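Local coordinates for dihydrodipicolinate synthase (Bacillus clausii KSM-K16, PDB 3E96), which probably acts as a 4-hydroxy-tetrahydrodipicolinate synthase, a lyase of the DapA family built on a TIM barrel, at residues 36-39 with 40-43; 63-66 with 67-70; 72-75 with 76-80; 217-220 with 221-224; 266-270 with 271-275. One frame throughout, in Å; residues are numbered along the deposited sequence.

Contact 1: 36-39 with 40-43; sequences KETV and DRIV
The Arg41 guanidinium carries the Glu37 carbonyl over one face, O lying 3.9 Å above the plane and offset toward the rim, while a water sits at its edge, in plane. That water accepts from Arg41 NH1 at 3.1 Å and is also hydrogen-bonded to Thr38 OG1, so it joins side chains one turn apart. The chain of Arg41 bends at chi3 (-59°), which folds the guanidinium back along the helix toward Glu37 and Thr38; its NH1 also makes a weak bond to Asn217 O. Thr38 OG1 bonds back to His34 O.

The other flat group, the Asp40 carboxylate, is met by Lys36 in a salt bridge: NZ reaches OD2 at 3.3 Å, on the syn lone pair. A second water donates to Asp40 OD1 at 2.8 Å; its link to the lysine is too short to be relied on. The outer partner of OD1 is Arg81, so each carboxylate oxygen has its own cationic partner. On the buried side Thr38 CG2 and Ile42 CD1 run side by side, 4.0 Å apart, and Val39 CG1 lies 4.3 Å from Val43 CG2. Regular i to i+4 backbone bonds, such as Val43 N to Val39 O at 2.9 Å, carry both rows within helix 32-43 of the barrel's first beta-alpha-beta unit. With lysine and arginine both drawn to it, Asp40 is probably held firmly in its ionised form.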
loop_
_atom_site.group_PDB
_atom_site.type_symbol
_atom_site.label_atom_id
_atom_site.label_comp_id
_atom_site.label_asym_id
_atom_site.label_seq_id
_atom_site.Cartn_x
_atom_site.Cartn_y
_atom_site.Cartn_z
ATOM N N LYS B 36 -21.569 14.828 5.822
ATOM C CA LYS B 36 -22.613 14.768 6.839
ATOM C C LYS B 36 -23.844 14.058 6.285
ATOM O O LYS B 36 -24.477 13.261 6.981
ATOM C CB LYS B 36 -22.988 16.181 7.302
ATOM C CG LYS B 36 -24.189 16.230 8.235
ATOM C CD LYS B 36 -24.402 17.641 8.772
ATOM C CE LYS B 36 -25.861 17.879 9.137
ATOM N NZ LYS B 36 -26.383 16.871 10.090
ATOM N N GLU B 37 -24.183 14.356 5.036
ATOM C CA GLU B 37 -25.332 13.733 4.384
ATOM C C GLU B 37 -25.142 12.223 4.294
ATOM O O GLU B 37 -26.091 11.454 4.457
ATOM C CB GLU B 37 -25.514 14.294 2.973
ATOM C CG GLU B 37 -26.108 15.688 2.920
ATOM C CD GLU B 37 -26.057 16.284 1.526
ATOM O OE1 GLU B 37 -26.243 15.529 0.547
ATOM O OE2 GLU B 37 -25.840 17.511 1.409
ATOM N N THR B 38 -23.909 11.811 4.023
ATOM C CA THR B 38 -23.574 10.396 3.903
ATOM C C THR B 38 -23.675 9.718 5.265
ATOM O O THR B 38 -24.264 8.644 5.397
ATOM C CB THR B 38 -22.147 10.224 3.353
ATOM O OG1 THR B 38 -22.055 10.866 2.076
ATOM C CG2 THR B 38 -21.807 8.752 3.197
ATOM N N VAL B 39 -23.096 10.350 6.277
ATOM C CA VAL B 39 -23.149 9.816 7.629
ATOM C C VAL B 39 -24.607 9.654 8.056
ATOM O O VAL B 39 -24.985 8.618 8.604
ATOM C CB VAL B 39 -22.432 10.751 8.622
ATOM C CG1 VAL B 39 -22.715 10.308 10.055
ATOM C CG2 VAL B 39 -20.934 10.742 8.349
ATOM N N ASP B 40 -25.423 10.678 7.804
ATOM C CA ASP B 40 -26.840 10.620 8.169
ATOM C C ASP B 40 -27.565 9.487 7.449
ATOM O O ASP B 40 -28.306 8.730 8.069
ATOM C CB ASP B 40 -27.556 11.943 7.853
ATOM C CG ASP B 40 -27.134 13.078 8.770
ATOM O OD1 ASP B 40 -26.671 12.803 9.899
ATOM O OD2 ASP B 40 -27.286 14.253 8.364
ATOM N N ARG B 41 -27.357 9.368 6.142
ATOM C CA ARG B 41 -28.019 8.311 5.382
ATOM C C ARG B 41 -27.686 6.941 5.959
ATOM O O ARG B 41 -28.540 6.057 6.037
ATOM C CB ARG B 41 -27.602 8.358 3.912
ATOM C CG ARG B 41 -28.308 7.315 3.053
ATOM C CD ARG B 41 -27.935 7.436 1.586
ATOM N NE ARG B 41 -28.280 8.747 1.049
ATOM C CZ ARG B 41 -27.395 9.697 0.768
ATOM N NH1 ARG B 41 -26.101 9.485 0.964
ATOM N NH2 ARG B 41 -27.809 10.866 0.295
ATOM N N ILE B 42 -26.435 6.772 6.368
ATOM C CA ILE B 42 -25.995 5.505 6.930
ATOM C C ILE B 42 -26.590 5.211 8.307
ATOM O O ILE B 42 -27.306 4.222 8.482
ATOM C CB ILE B 42 -24.446 5.460 7.026
ATOM C CG1 ILE B 42 -23.853 5.421 5.613
ATOM C CG2 ILE B 42 -23.997 4.256 7.856
ATOM C CD1 ILE B 42 -22.336 5.517 5.563
ATOM N N VAL B 43 -26.310 6.075 9.275
ATOM C CA VAL B 43 -26.778 5.861 10.639
ATOM C C VAL B 43 -28.266 6.046 10.894
ATOM O O VAL B 43 -28.795 5.495 11.856
ATOM C CB VAL B 43 -25.990 6.736 11.635
ATOM C CG1 VAL B 43 -24.502 6.425 11.525
ATOM C CG2 VAL B 43 -26.258 8.201 11.369
HETATM O O HOH W 1 -25.612 14.947 11.303
HETATM O O HOH W 2 -24.035 11.717 0.557
#

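Contact 2: 63-66 with 67-70; sequences SLEE and AKEE
Ser63 and Ala67 meet through the first i to i+4 bond of helix 64-78, in which Ala67 N donates to Ser63 O at 3.0 Å. Ala67 CB rests 3.5 Å from Leu64 O. The next residue, Lys68, one turn on from Leu64, lays its CG 3.3 Å from that same Leu64 O, because CG stands beside the backbone N (chi1 -67°) and the chain then runs out extended. Its NZ is joined to Glu65 OE1 by a water that donates to the carboxylate at 2.7 Å and accepts from the amine. Lys68 NZ and Glu65 OE1 themselves stay 4.9 Å apart, and the direct salt bridge of Lys68 is to Glu97.

Behind this shell stands a capping box. Ser63 OG accepts from Glu66 N at 3.0 Å, and Glu66 OE1 returns the favour on its anti lone pair, taking Ser63 N in a nearly straight bond (167° at the hydrogen). Arg279 forms a salt bridge with OE2 of Glu66, fixing the carboxylate further. Leu64 packs on Leu64 of the second subunit, so the capped end lies at the dimer contact. The capping Glu66, its OE1 at the first turn, probably gains from the helix dipole. Glu65 OE2 and Glu69 OE1 come within 4.6 Å, a repulsion that Arg72, salt-bridged to both, and Arg73 on Glu69 are likely to offset.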
loop_
_atom_site.group_PDB
_atom_site.type_symbol
_atom_site.label_atom_id
_atom_site.label_comp_id
_atom_site.label_asym_id
_atom_site.label_seq_id
_atom_site.Cartn_x
_atom_site.Cartn_y
_atom_site.Cartn_z
ATOM N N SER B 63 -4.630 13.092 3.525
ATOM C CA SER B 63 -3.400 13.452 4.218
ATOM C C SER B 63 -3.661 12.994 5.653
ATOM O O SER B 63 -4.803 12.682 6.005
ATOM C CB SER B 63 -3.189 14.963 4.193
ATOM O OG SER B 63 -4.208 15.615 4.927
ATOM N N LEU B 64 -2.622 12.942 6.478
ATOM C CA LEU B 64 -2.801 12.522 7.864
ATOM C C LEU B 64 -3.769 13.450 8.585
ATOM O O LEU B 64 -4.583 13.007 9.395
ATOM C CB LEU B 64 -1.460 12.514 8.605
ATOM C CG LEU B 64 -0.444 11.441 8.213
ATOM C CD1 LEU B 64 0.785 11.553 9.120
ATOM C CD2 LEU B 64 -1.080 10.053 8.347
ATOM N N GLU B 65 -3.679 14.742 8.291
ATOM C CA GLU B 65 -4.555 15.719 8.925
ATOM C C GLU B 65 -6.005 15.544 8.470
ATOM O O GLU B 65 -6.931 15.701 9.264
ATOM C CB GLU B 65 -4.059 17.141 8.618
ATOM C CG GLU B 65 -4.877 18.263 9.254
ATOM C CD GLU B 65 -5.049 18.097 10.757
ATOM O OE1 GLU B 65 -4.074 17.709 11.438
ATOM O OE2 GLU B 65 -6.162 18.369 11.257
ATOM N N GLU B 66 -6.209 15.225 7.194
ATOM C CA GLU B 66 -7.562 15.019 6.695
ATOM C C GLU B 66 -8.166 13.766 7.321
ATOM O O GLU B 66 -9.368 13.715 7.593
ATOM C CB GLU B 66 -7.567 14.875 5.172
ATOM C CG GLU B 66 -7.322 16.162 4.418
ATOM C CD GLU B 66 -7.348 15.946 2.918
ATOM O OE1 GLU B 66 -6.692 14.996 2.446
ATOM O OE2 GLU B 66 -8.019 16.724 2.211
ATOM N N ALA B 67 -7.332 12.752 7.546
ATOM C CA ALA B 67 -7.802 11.511 8.155
ATOM C C ALA B 67 -8.272 11.798 9.581
ATOM O O ALA B 67 -9.335 11.342 9.997
ATOM C CB ALA B 67 -6.686 10.473 8.173
ATOM N N LYS B 68 -7.471 12.555 10.328
ATOM C CA LYS B 68 -7.826 12.893 11.702
ATOM C C LYS B 68 -9.119 13.697 11.734
ATOM O O LYS B 68 -10.008 13.424 12.542
ATOM C CB LYS B 68 -6.709 13.706 12.363
ATOM C CG LYS B 68 -5.424 12.937 12.586
ATOM C CD LYS B 68 -4.333 13.853 13.132
ATOM C CE LYS B 68 -3.039 13.086 13.370
ATOM N NZ LYS B 68 -1.920 13.991 13.787
ATOM N N GLU B 69 -9.215 14.691 10.857
ATOM C CA GLU B 69 -10.401 15.536 10.791
ATOM C C GLU B 69 -11.642 14.726 10.426
ATOM O O GLU B 69 -12.731 14.991 10.934
ATOM C CB GLU B 69 -10.193 16.660 9.769
ATOM C CG GLU B 69 -11.371 17.628 9.601
ATOM C CD GLU B 69 -11.645 18.476 10.837
ATOM O OE1 GLU B 69 -10.771 18.537 11.729
ATOM O OE2 GLU B 69 -12.735 19.091 10.912
ATOM N N GLU B 70 -11.492 13.740 9.547
ATOM C CA GLU B 70 -12.655 12.938 9.174
ATOM C C GLU B 70 -13.196 12.207 10.398
ATOM O O GLU B 70 -14.410 12.117 10.589
ATOM C CB GLU B 70 -12.314 11.932 8.068
ATOM C CG GLU B 70 -13.495 11.027 7.704
ATOM C CD GLU B 70 -13.318 10.320 6.377
ATOM O OE1 GLU B 70 -13.262 11.018 5.342
ATOM O OE2 GLU B 70 -13.238 9.071 6.369
HETATM O O HOH W 3 -1.986 16.000 11.702
#

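Contact 3: 72-75 with 76-80; sequences RRTV and EYVHG
Arg72 meets the following turn through its carbonyl, which takes Glu76 N at 3.1 Å; its guanidinium leads back to Glu65 and Glu69. Arg73 carries the main side-chain contact. Its chain turns at chi2 (-93°), setting it alongside the Tyr77 ring and pointing the same way, with CB 3.9 Å from Tyr77 CE2. NH1 then donates to Tyr77 OH at 3.0 Å, the hydroxyl lying in the guanidinium plane, at its edge, although guanidinium and ring planes are 54° apart. The group has other partners: NE forms a salt bridge with Glu69, and Trp32 makes a cation-pi contact.

Thr74 directs CG2 along Val78 CG2, 3.7 Å off, and both residues touch Ile50 of strand 49-50; Thr74 OG1 bonds to Tyr35 OH. Val75 closes the helix: its carbonyl oxygen accepts from His79 N at 2.9 Å and from a water at 2.7 Å, and that water in turn accepts from Gly80 N. His79, with positive phi, is the first residue to leave helical geometry. This is the carboxyl end of the helix in the beta-alpha-beta crossover from strand 49-50 to strand 83-88, the repeating connection of a TIM barrel.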
loop_
_atom_site.group_PDB
_atom_site.type_symbol
_atom_site.label_atom_id
_atom_site.label_comp_id
_atom_site.label_asym_id
_atom_site.label_seq_id
_atom_site.Cartn_x
_atom_site.Cartn_y
_atom_site.Cartn_z
ATOM N N ARG B 72 -12.910 13.172 13.516
ATOM C CA ARG B 72 -13.546 14.188 14.360
ATOM C C ARG B 72 -14.928 14.550 13.825
ATOM O O ARG B 72 -15.897 14.609 14.580
ATOM C CB ARG B 72 -12.681 15.453 14.440
ATOM C CG ARG B 72 -11.357 15.261 15.170
ATOM C CD ARG B 72 -10.692 16.600 15.477
ATOM N NE ARG B 72 -10.170 17.267 14.287
ATOM C CZ ARG B 72 -8.908 17.182 13.874
ATOM N NH1 ARG B 72 -8.025 16.456 14.552
ATOM N NH2 ARG B 72 -8.521 17.839 12.792
ATOM N N ARG B 73 -15.012 14.802 12.522
ATOM C CA ARG B 73 -16.277 15.155 11.884
ATOM C C ARG B 73 -17.318 14.052 12.082
ATOM O O ARG B 73 -18.491 14.332 12.324
ATOM C CB ARG B 73 -16.064 15.387 10.384
ATOM C CG ARG B 73 -15.202 16.602 10.042
ATOM C CD ARG B 73 -16.049 17.850 9.811
ATOM N NE ARG B 73 -15.220 19.025 9.555
ATOM C CZ ARG B 73 -15.685 20.199 9.136
ATOM N NH1 ARG B 73 -16.982 20.364 8.915
ATOM N NH2 ARG B 73 -14.849 21.211 8.943
ATOM N N THR B 74 -16.884 12.799 11.968
ATOM C CA THR B 74 -17.787 11.665 12.127
ATOM C C THR B 74 -18.391 11.639 13.529
ATOM O O THR B 74 -19.601 11.467 13.689
ATOM C CB THR B 74 -17.056 10.334 11.864
ATOM O OG1 THR B 74 -16.482 10.361 10.550
ATOM C CG2 THR B 74 -18.027 9.159 11.965
ATOM N N VAL B 75 -17.547 11.807 14.542
ATOM C CA VAL B 75 -18.025 11.811 15.918
ATOM C C VAL B 75 -19.074 12.908 16.088
ATOM O O VAL B 75 -20.109 12.697 16.721
ATOM C CB VAL B 75 -16.863 12.041 16.913
ATOM C CG1 VAL B 75 -17.406 12.238 18.324
ATOM C CG2 VAL B 75 -15.916 10.848 16.881
ATOM N N GLU B 76 -18.818 14.072 15.499
ATOM C CA GLU B 76 -19.754 15.186 15.604
ATOM C C GLU B 76 -21.073 14.903 14.893
ATOM O O GLU B 76 -22.146 15.079 15.474
ATOM C CB GLU B 76 -19.151 16.468 15.017
ATOM C CG GLU B 76 -20.038 17.704 15.218
ATOM C CD GLU B 76 -19.664 18.867 14.314
ATOM O OE1 GLU B 76 -18.457 19.126 14.143
ATOM O OE2 GLU B 76 -20.581 19.534 13.781
ATOM N N TYR B 77 -20.996 14.469 13.639
ATOM C CA TYR B 77 -22.202 14.207 12.865
ATOM C C TYR B 77 -23.012 13.007 13.334
ATOM O O TYR B 77 -24.229 12.973 13.149
ATOM C CB TYR B 77 -21.865 14.053 11.381
ATOM C CG TYR B 77 -21.228 15.281 10.759
ATOM C CD1 TYR B 77 -21.621 16.569 11.138
ATOM C CD2 TYR B 77 -20.242 15.157 9.785
ATOM C CE1 TYR B 77 -21.039 17.701 10.561
ATOM C CE2 TYR B 77 -19.658 16.276 9.201
ATOM C CZ TYR B 77 -20.056 17.545 9.594
ATOM O OH TYR B 77 -19.458 18.647 9.027
ATOM N N VAL B 78 -22.341 12.026 13.931
ATOM C CA VAL B 78 -23.013 10.829 14.432
ATOM C C VAL B 78 -23.647 11.101 15.794
ATOM O O VAL B 78 -24.753 10.645 16.079
ATOM C CB VAL B 78 -22.019 9.648 14.579
ATOM C CG1 VAL B 78 -22.679 8.494 15.320
ATOM C CG2 VAL B 78 -21.550 9.185 13.202
ATOM N N HIS B 79 -22.929 11.856 16.617
ATOM C CA HIS B 79 -23.355 12.208 17.968
ATOM C C HIS B 79 -24.122 11.117 18.714
ATOM O O HIS B 79 -25.293 11.284 19.057
ATOM C CB HIS B 79 -24.158 13.520 17.960
ATOM C CG HIS B 79 -25.350 13.512 17.057
ATOM N ND1 HIS B 79 -26.438 12.691 17.261
ATOM C CD2 HIS B 79 -25.638 14.249 15.958
ATOM C CE1 HIS B 79 -27.344 12.923 16.329
ATOM N NE2 HIS B 79 -26.885 13.864 15.526
ATOM N N GLY B 80 -23.445 9.996 18.956
ATOM C CA GLY B 80 -24.041 8.895 19.697
ATOM C C GLY B 80 -24.972 7.923 18.992
ATOM O O GLY B 80 -25.321 6.895 19.570
HETATM O O HOH W 4 -20.580 10.426 18.080
#

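Contact 4: 217-220 with 221-224; sequences NLLP and QKAV
This is a local contact at the start of helix 220-231, where the loop after strand 210-213 turns into the helix and Leu219 and Pro220 meet the first helical turn. The opening backbone bond, Lys222 N to Leu219 O at 3.1 Å, spans three residues, and its donor stands 49° out of the carbonyl plane; the next, Val224 N to Pro220 O at 3.0 Å, is a regular i to i+4 bond.

Leu219 takes two neighbours on its side chain. Lys222 lies beside it, pointing the same way, with CE 3.7 Å from Leu219 CD1. Gln221 crosses it instead, its OE1 3.3 Å from Leu219 CD2. That amide reaches back because CG sits between N and the carbonyl carbon (chi1 74°) and the chain folds again at chi2, bringing NE2 to 3.6 Å from Pro220 CD. The helix is the one following the eighth strand of the TIM barrel, and Pro220, which has no N-H to give, comes just ahead of Gln221. Trimming Leu219 to an alanine would probably leave the Lys222 methylenes without their hydrophobic neighbour and uncover part of Trp300 and Leu302. The charge of Lys222 is engaged further out, in a salt bridge to Asp244 and a cation-pi contact with Trp300.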
loop_
_atom_site.group_PDB
_atom_site.type_symbol
_atom_site.label_atom_id
_atom_site.label_comp_id
_atom_site.label_asym_id
_atom_site.label_seq_id
_atom_site.Cartn_x
_atom_site.Cartn_y
_atom_site.Cartn_z
ATOM N N ASN B 217 -23.751 3.310 1.581
ATOM C CA ASN B 217 -23.611 4.706 1.170
ATOM C C ASN B 217 -24.767 5.174 0.295
ATOM O O ASN B 217 -25.063 6.367 0.248
ATOM C CB ASN B 217 -22.299 4.935 0.414
ATOM C CG ASN B 217 -21.092 4.940 1.330
ATOM O OD1 ASN B 217 -20.362 3.946 1.431
ATOM N ND2 ASN B 217 -20.882 6.054 2.012
ATOM N N LEU B 218 -25.409 4.245 -0.409
ATOM C CA LEU B 218 -26.528 4.608 -1.269
ATOM C C LEU B 218 -27.828 3.884 -0.934
ATOM O O LEU B 218 -28.904 4.472 -1.034
ATOM C CB LEU B 218 -26.185 4.363 -2.745
ATOM C CG LEU B 218 -25.735 2.963 -3.183
ATOM C CD1 LEU B 218 -26.014 2.777 -4.670
ATOM C CD2 LEU B 218 -24.244 2.779 -2.878
ATOM N N LEU B 219 -27.728 2.619 -0.530
ATOM C CA LEU B 219 -28.908 1.811 -0.227
ATOM C C LEU B 219 -28.737 0.985 1.043
ATOM O O LEU B 219 -28.687 -0.244 0.993
ATOM C CB LEU B 219 -29.193 0.879 -1.407
ATOM C CG LEU B 219 -29.433 1.586 -2.745
ATOM C CD1 LEU B 219 -29.271 0.617 -3.906
ATOM C CD2 LEU B 219 -30.829 2.194 -2.733
ATOM N N PRO B 220 -28.669 1.650 2.203
ATOM C CA PRO B 220 -28.498 0.950 3.477
ATOM C C PRO B 220 -29.568 -0.091 3.799
ATOM O O PRO B 220 -29.292 -1.064 4.497
ATOM C CB PRO B 220 -28.453 2.090 4.494
ATOM C CG PRO B 220 -29.293 3.151 3.855
ATOM C CD PRO B 220 -28.848 3.098 2.416
ATOM N N GLN B 221 -30.782 0.105 3.289
ATOM C CA GLN B 221 -31.860 -0.842 3.555
ATOM C C GLN B 221 -31.585 -2.229 2.965
ATOM O O GLN B 221 -32.017 -3.239 3.522
ATOM C CB GLN B 221 -33.199 -0.302 3.029
ATOM C CG GLN B 221 -33.377 -0.349 1.514
ATOM C CD GLN B 221 -32.679 0.784 0.772
ATOM O OE1 GLN B 221 -32.740 0.851 -0.458
ATOM N NE2 GLN B 221 -32.018 1.679 1.509
ATOM N N LYS B 222 -30.873 -2.283 1.843
ATOM C CA LYS B 222 -30.555 -3.571 1.227
ATOM C C LYS B 222 -29.583 -4.346 2.105
ATOM O O LYS B 222 -29.695 -5.565 2.244
ATOM C CB LYS B 222 -29.944 -3.380 -0.164
ATOM C CG LYS B 222 -30.938 -2.950 -1.229
ATOM C CD LYS B 222 -30.288 -2.901 -2.604
ATOM C CE LYS B 222 -31.301 -2.521 -3.681
ATOM N NZ LYS B 222 -32.403 -3.521 -3.789
ATOM N N ALA B 223 -28.625 -3.634 2.692
ATOM C CA ALA B 223 -27.645 -4.258 3.567
ATOM C C ALA B 223 -28.363 -4.766 4.810
ATOM O O ALA B 223 -28.104 -5.875 5.282
ATOM C CB ALA B 223 -26.565 -3.249 3.953
ATOM N N VAL B 224 -29.274 -3.949 5.335
ATOM C CA VAL B 224 -30.034 -4.323 6.522
ATOM C C VAL B 224 -30.876 -5.567 6.255
ATOM O O VAL B 224 -30.990 -6.439 7.111
ATOM C CB VAL B 224 -30.959 -3.169 6.990
ATOM C CG1 VAL B 224 -31.863 -3.648 8.121
ATOM C CG2 VAL B 224 -30.115 -1.996 7.475
#

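Contact 5: 266-270 with 271-275; sequences EAMEM and LRQNA
Helix 262-270 ends with the backbone wrapping back on itself at Arg272, whose phi is positive: Gln273 N reaches Met268 O at 2.8 Å and Arg272 N reaches Glu269 O at 2.9 Å, both donors standing above the carbonyl planes they meet.

Glu269 carries the polar side-chain contact. Turning at both chi1 (-75°) and chi2 (-68°), it curls past the helix end so that OE2 accepts Ala275 N at 2.9 Å on its anti side, the donor tilted out of the carboxylate plane; Gly276 N bonds to the same oxygen. Its CA-H also points at Gln273 O, 3.4 Å from CA. An alanine here would take away OE2 and is likely to leave the Ala275 and Gly276 amides without their shared acceptor, freeing the chain after the helix to move. Met268 and Gln273 cross at about a right angle, with Met268 CG 3.6 Å from Gln273 OE1, a buried oxygen with no polar partner in the model; the NE2 end bonds to Leu218 O. The Met268 chain bends at chi3 and sets CE only 3.3 Å from Ala275 CB, a tight carbon pair beside Ile20. Leu271 N still bonds to Ala267 O and makes a weak bond to Met268 O. The paired bonds around Arg272 are those of a Schellman motif, here the carboxyl end of helix 262-270, leading into the loop before helix 287-299.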
loop_
_atom_site.group_PDB
_atom_site.type_symbol
_atom_site.label_atom_id
_atom_site.label_comp_id
_atom_site.label_asym_id
_atom_site.label_seq_id
_atom_site.Cartn_x
_atom_site.Cartn_y
_atom_site.Cartn_z
ATOM N N GLU B 266 -20.463 7.287 -8.509
ATOM C CA GLU B 266 -21.221 7.633 -9.705
ATOM C C GLU B 266 -22.646 7.095 -9.611
ATOM O O GLU B 266 -23.570 7.670 -10.186
ATOM C CB GLU B 266 -20.499 7.137 -10.958
ATOM C CG GLU B 266 -19.201 7.905 -11.188
ATOM C CD GLU B 266 -18.698 7.854 -12.614
ATOM O OE1 GLU B 266 -19.509 7.606 -13.535
ATOM O OE2 GLU B 266 -17.486 8.085 -12.816
ATOM N N ALA B 267 -22.832 6.014 -8.860
ATOM C CA ALA B 267 -24.167 5.454 -8.667
ATOM C C ALA B 267 -24.958 6.406 -7.760
ATOM O O ALA B 267 -26.133 6.698 -8.024
ATOM C CB ALA B 267 -24.074 4.074 -8.026
ATOM N N MET B 268 -24.310 6.886 -6.698
ATOM C CA MET B 268 -24.943 7.820 -5.758
ATOM C C MET B 268 -25.385 9.085 -6.497
ATOM O O MET B 268 -26.507 9.567 -6.303
ATOM C CB MET B 268 -23.973 8.216 -4.623
ATOM C CG MET B 268 -23.613 7.095 -3.634
ATOM S SD MET B 268 -22.394 7.556 -2.358
ATOM C CE MET B 268 -20.930 7.467 -3.243
ATOM N N GLU B 269 -24.505 9.623 -7.340
ATOM C CA GLU B 269 -24.824 10.835 -8.094
ATOM C C GLU B 269 -26.026 10.615 -9.014
ATOM O O GLU B 269 -26.873 11.506 -9.166
ATOM C CB GLU B 269 -23.614 11.294 -8.916
ATOM C CG GLU B 269 -22.495 11.959 -8.100
ATOM C CD GLU B 269 -22.890 13.309 -7.518
ATOM O OE1 GLU B 269 -23.716 14.016 -8.138
ATOM O OE2 GLU B 269 -22.357 13.680 -6.448
ATOM N N MET B 270 -26.104 9.440 -9.632
ATOM C CA MET B 270 -27.231 9.131 -10.505
ATOM C C MET B 270 -28.530 9.098 -9.698
ATOM O O MET B 270 -29.599 9.402 -10.222
ATOM C CB MET B 270 -27.030 7.785 -11.207
ATOM C CG MET B 270 -26.168 7.855 -12.455
ATOM S SD MET B 270 -26.232 6.326 -13.425
ATOM C CE MET B 270 -27.835 6.433 -14.119
ATOM N N LEU B 271 -28.431 8.731 -8.422
ATOM C CA LEU B 271 -29.604 8.670 -7.552
ATOM C C LEU B 271 -29.801 9.998 -6.829
ATOM O O LEU B 271 -30.535 10.085 -5.837
ATOM C CB LEU B 271 -29.447 7.544 -6.527
ATOM C CG LEU B 271 -29.326 6.126 -7.094
ATOM C CD1 LEU B 271 -29.025 5.153 -5.954
ATOM C CD2 LEU B 271 -30.611 5.736 -7.811
ATOM N N ARG B 272 -29.129 11.025 -7.339
ATOM C CA ARG B 272 -29.193 12.372 -6.790
ATOM C C ARG B 272 -28.722 12.483 -5.348
ATOM O O ARG B 272 -29.222 13.305 -4.578
ATOM C CB ARG B 272 -30.611 12.937 -6.938
ATOM C CG ARG B 272 -31.001 13.163 -8.391
ATOM C CD ARG B 272 -32.457 13.569 -8.546
ATOM N NE ARG B 272 -32.825 13.689 -9.954
ATOM C CZ ARG B 272 -32.405 14.658 -10.765
ATOM N NH1 ARG B 272 -31.601 15.609 -10.308
ATOM N NH2 ARG B 272 -32.788 14.673 -12.037
ATOM N N GLN B 273 -27.755 11.643 -4.988
ATOM C CA GLN B 273 -27.162 11.668 -3.658
ATOM C C GLN B 273 -25.792 12.305 -3.892
ATOM O O GLN B 273 -25.127 12.003 -4.887
ATOM C CB GLN B 273 -27.016 10.245 -3.107
ATOM C CG GLN B 273 -28.333 9.472 -3.042
ATOM C CD GLN B 273 -28.156 8.052 -2.523
ATOM O OE1 GLN B 273 -27.056 7.501 -2.562
ATOM N NE2 GLN B 273 -29.245 7.449 -2.053
ATOM N N ASN B 274 -25.374 13.188 -2.992
ATOM C CA ASN B 274 -24.100 13.890 -3.137
ATOM C C ASN B 274 -22.873 13.068 -2.764
ATOM O O ASN B 274 -22.711 12.660 -1.618
ATOM C CB ASN B 274 -24.136 15.172 -2.310
ATOM C CG ASN B 274 -25.235 16.115 -2.764
ATOM O OD1 ASN B 274 -26.041 16.588 -1.959
ATOM N ND2 ASN B 274 -25.275 16.385 -4.064
ATOM N N ALA B 275 -22.001 12.842 -3.740
ATOM C CA ALA B 275 -20.796 12.058 -3.499
ATOM C C ALA B 275 -19.558 12.692 -4.106
ATOM O O ALA B 275 -18.445 12.495 -3.613
ATOM C CB ALA B 275 -20.977 10.652 -4.053
#

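Contacts 2 and 3 share helix 64-78, one at its amino end and one at its carboxyl end, joined by the Glu65 to Arg72 salt bridge; both are rich in surface charge, but only contact 2 reaches the second subunit. Contact 1, on helix 32-43, touches contacts 3, 4 and 5: Val39 packs against Val78, and Arg41 reaches Asn217 and Gln273. It has the most buried residues, on one flank, with ion pairing on another. Contact 4 rests on Leu219 against Lys222 methylenes and Gln221, contact 5 on a Schellman turn plus the Glu269 carboxylate; both include irregular backbone bonds where contacts 1 and 2 have regular helical ones, and they meet where Leu218 lies against Met268.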